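Local coordinates for protein maleylacetate reductase (Agrobacterium tumefaciens, PDB 3HL0) that probably catalyses the NADH-dependent reduction of maleylacetate to 3-oxoadipate in the breakdown of gamma-resorcylate, at residues S304-L309 with D341-A346. Numbering follows the deposited sequence.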
ATOM      1  N   SER A 304      -3.155 -12.444  10.998  1.00 12.17           N
ATOM      2  CA  SER A 304      -3.995 -12.807  12.128  1.00 12.39           C
ATOM      3  C   SER A 304      -3.625 -12.079  13.399  1.00 11.69           C
ATOM      4  O   SER A 304      -4.314 -12.230  14.383  1.00 12.17           O
ATOM      5  CB  SER A 304      -3.919 -14.311  12.354  1.00 14.17           C
ATOM      6  OG  SER A 304      -2.549 -14.660  12.613  1.00 15.47           O
ATOM      7  N   SER A 305      -2.567 -11.275  13.400  1.00 10.53           N
ATOM      8  CA  SER A 305      -2.237 -10.547  14.651  1.00 10.27           C
ATOM      9  C   SER A 305      -2.006  -9.072  14.422  1.00  9.80           C
ATOM     10  O   SER A 305      -1.538  -8.626  13.357  1.00  9.89           O
ATOM     11  CB  SER A 305      -0.996 -11.152  15.345  1.00 12.15           C
ATOM     12  OG  SER A 305       0.175 -10.642  14.745  1.00 14.27           O
ATOM     13  N   LEU A 306      -2.351  -8.280  15.432  1.00  8.55           N
ATOM     14  CA  LEU A 306      -2.105  -6.856  15.342  1.00  8.11           C
ATOM     15  C   LEU A 306      -0.592  -6.591  15.381  1.00  9.12           C
ATOM     16  O   LEU A 306      -0.145  -5.577  14.817  1.00  9.01           O
ATOM     17  CB  LEU A 306      -2.776  -6.036  16.470  1.00  8.29           C
ATOM     18  CG  LEU A 306      -4.315  -6.043  16.399  1.00  8.91           C
ATOM     19  CD1 LEU A 306      -4.840  -5.280  17.666  1.00 10.85           C
ATOM     20  CD2 LEU A 306      -4.757  -5.312  15.094  1.00  9.07           C
ATOM     21  N   ALA A 307       0.153  -7.480  16.039  1.00  8.93           N
ATOM     22  CA  ALA A 307       1.633  -7.312  16.067  1.00  9.83           C
ATOM     23  C   ALA A 307       2.194  -7.326  14.657  1.00  8.97           C
ATOM     24  O   ALA A 307       3.102  -6.532  14.357  1.00 10.85           O
ATOM     25  CB  ALA A 307       2.309  -8.375  16.944  1.00  9.89           C
ATOM     26  N   ALA A 308       1.602  -8.137  13.786  1.00  9.80           N
ATOM     27  CA  ALA A 308       2.105  -8.219  12.401  1.00 10.22           C
ATOM     28  C   ALA A 308       1.824  -6.930  11.652  1.00 10.38           C
ATOM     29  O   ALA A 308       2.455  -6.658  10.628  1.00 10.85           O
ATOM     30  CB  ALA A 308       1.513  -9.399  11.673  1.00 11.68           C
ATOM     31  N   LEU A 309       0.860  -6.141  12.133  1.00 10.10           N
ATOM     32  CA  LEU A 309       0.516  -4.845  11.521  1.00  9.65           C
ATOM     33  C   LEU A 309       1.306  -3.685  12.090  1.00 10.38           C
ATOM     34  O   LEU A 309       1.088  -2.551  11.718  1.00 10.95           O
ATOM     35  CB  LEU A 309      -1.012  -4.550  11.561  1.00  9.31           C
ATOM     36  CG  LEU A 309      -1.881  -5.687  11.023  1.00  9.35           C
ATOM     37  CD1 LEU A 309      -3.355  -5.181  10.978  1.00 10.89           C
ATOM     38  CD2 LEU A 309      -1.420  -6.189   9.637  1.00 10.31           C
ATOM     39  N   ASP A 341      -9.079  -6.736  26.746  1.00 12.57           N
ATOM     40  CA  ASP A 341      -8.871  -8.174  26.565  1.00 12.80           C
ATOM     41  C   ASP A 341      -8.941  -8.537  25.062  1.00 11.98           C
ATOM     42  O   ASP A 341      -8.129  -9.306  24.584  1.00 12.61           O
ATOM     43  CB  ASP A 341      -9.955  -8.981  27.286  1.00 13.93           C
ATOM     44  CG  ASP A 341      -9.922  -8.859  28.822  1.00 19.34           C
ATOM     45  OD1 ASP A 341      -8.874  -8.488  29.367  1.00 21.12           O
ATOM     46  OD2 ASP A 341     -10.997  -9.175  29.459  1.00 24.75           O
ATOM     47  N   LEU A 342      -9.945  -8.006  24.367  1.00 10.85           N
ATOM     48  CA  LEU A 342     -10.131  -8.231  22.899  1.00 10.53           C
ATOM     49  C   LEU A 342      -8.838  -7.796  22.164  1.00 10.84           C
ATOM     50  O   LEU A 342      -8.301  -8.555  21.322  1.00 10.31           O
ATOM     51  CB  LEU A 342     -11.335  -7.398  22.394  1.00  9.93           C
ATOM     52  CG  LEU A 342     -11.806  -7.579  20.934  1.00 11.70           C
ATOM     53  CD1 LEU A 342     -13.171  -6.904  20.793  1.00 14.05           C
ATOM     54  CD2 LEU A 342     -10.849  -6.916  19.958  1.00 12.62           C
ATOM     55  N   LEU A 343      -8.352  -6.590  22.478  1.00  9.99           N
ATOM     56  CA  LEU A 343      -7.106  -6.116  21.868  1.00  9.90           C
ATOM     57  C   LEU A 343      -5.924  -7.030  22.173  1.00 10.38           C
ATOM     58  O   LEU A 343      -5.066  -7.228  21.315  1.00 10.19           O
ATOM     59  CB  LEU A 343      -6.878  -4.654  22.276  1.00 10.36           C
ATOM     60  CG  LEU A 343      -7.845  -3.666  21.660  1.00 12.90           C
ATOM     61  CD1 LEU A 343      -7.631  -2.284  22.329  1.00 15.91           C
ATOM     62  CD2 LEU A 343      -7.707  -3.576  20.129  1.00 15.00           C
ATOM     63  N   GLN A 344      -5.866  -7.581  23.386  1.00  9.27           N
ATOM     64  CA  GLN A 344      -4.772  -8.473  23.695  1.00 10.05           C
ATOM     65  C   GLN A 344      -4.816  -9.727  22.883  1.00  9.62           C
ATOM     66  O   GLN A 344      -3.800 -10.159  22.384  1.00 10.05           O
ATOM     67  CB  GLN A 344      -4.771  -8.822  25.183  1.00 11.24           C
ATOM     68  CG  GLN A 344      -3.462  -9.429  25.617  1.00 13.69           C
ATOM     69  CD  GLN A 344      -2.365  -8.418  25.703  1.00 15.42           C
ATOM     70  OE1 GLN A 344      -2.594  -7.320  26.148  1.00 15.14           O
ATOM     71  NE2 GLN A 344      -1.168  -8.779  25.254  1.00 21.07           N
ATOM     72  N   ARG A 345      -6.010 -10.305  22.738  1.00  9.38           N
ATOM     73  CA  ARG A 345      -6.130 -11.495  21.885  1.00 10.32           C
ATOM     74  C   ARG A 345      -5.760 -11.192  20.417  1.00  8.69           C
ATOM     75  O   ARG A 345      -5.083 -12.023  19.779  1.00 10.31           O
ATOM     76  CB  ARG A 345      -7.574 -12.022  21.918  1.00 10.66           C
ATOM     77  CG  ARG A 345      -8.108 -12.499  23.305  1.00 13.22           C
ATOM     78  CD  ARG A 345      -7.267 -13.598  23.953  1.00 14.16           C
ATOM     79  NE  ARG A 345      -6.059 -13.136  24.657  1.00 16.00           N
ATOM     80  CZ  ARG A 345      -6.075 -12.549  25.857  1.00 17.35           C
ATOM     81  NH1 ARG A 345      -4.909 -12.221  26.462  1.00 16.65           N
ATOM     82  NH2 ARG A 345      -7.249 -12.320  26.464  1.00 18.11           N
ATOM     83  N   ALA A 346      -6.262 -10.072  19.900  1.00  8.83           N
ATOM     84  CA  ALA A 346      -5.938  -9.663  18.503  1.00  8.02           C
ATOM     85  C   ALA A 346      -4.447  -9.368  18.378  1.00  9.06           C
ATOM     86  O   ALA A 346      -3.848  -9.742  17.391  1.00  9.36           O
ATOM     87  CB  ALA A 346      -6.757  -8.464  18.090  1.00  8.49           C
TER
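With CG set beside its own backbone N (chi1 -67°) and CD1 carried on in an extended chain, L306 reaches across to A346 and L343 near the C-terminal end of helix 336-348. The contact belongs to the all-helical C-terminal domain of the iron-containing alcohol dehydrogenase fold; here the loop between helices 289-300 and 316-323 docks on that last helix. CD1 of L306 rests against CB of A346 at 3.7 Å, and CG lies almost as near the same methyl. From the preceding turn of the helix, L343 brings its CD2 methyl to 4.1 Å from L306 CD1, a looser touch between branch ends. L306 thus lies alongside two residues three apart on the helix, while V261 of helix 255-271 and L247 of helix 239-251 also pack on it, placing its side chain in a buried apolar seam between helices. M319 and A320 of helix 316-323 meet L343 in the same core.

Polar contact centres on the A346 carbonyl, late in its helix. L306 N donates to A346 O over 2.9 Å with a fairly straight N-H...O angle of 162°, approaching from above the carbonyl plane, about 40° out of it. The same oxygen takes a CA-H...O contact from S305 CA at 3.3 Å, so two successive loop residues converge on one acceptor. S305 directly precedes residues 306-308, whose backbone angles are helical, and its hydroxyl, held between the backbone N and the carbonyl carbon, forms an ST motif. The backbone of A308 also hydrogen-bonds to the second subunit, which places this part of the loop beside the dimer contact. Within the motif, A308 N donates to S305 OG at 3.0 Å, through a more bent N-H...O.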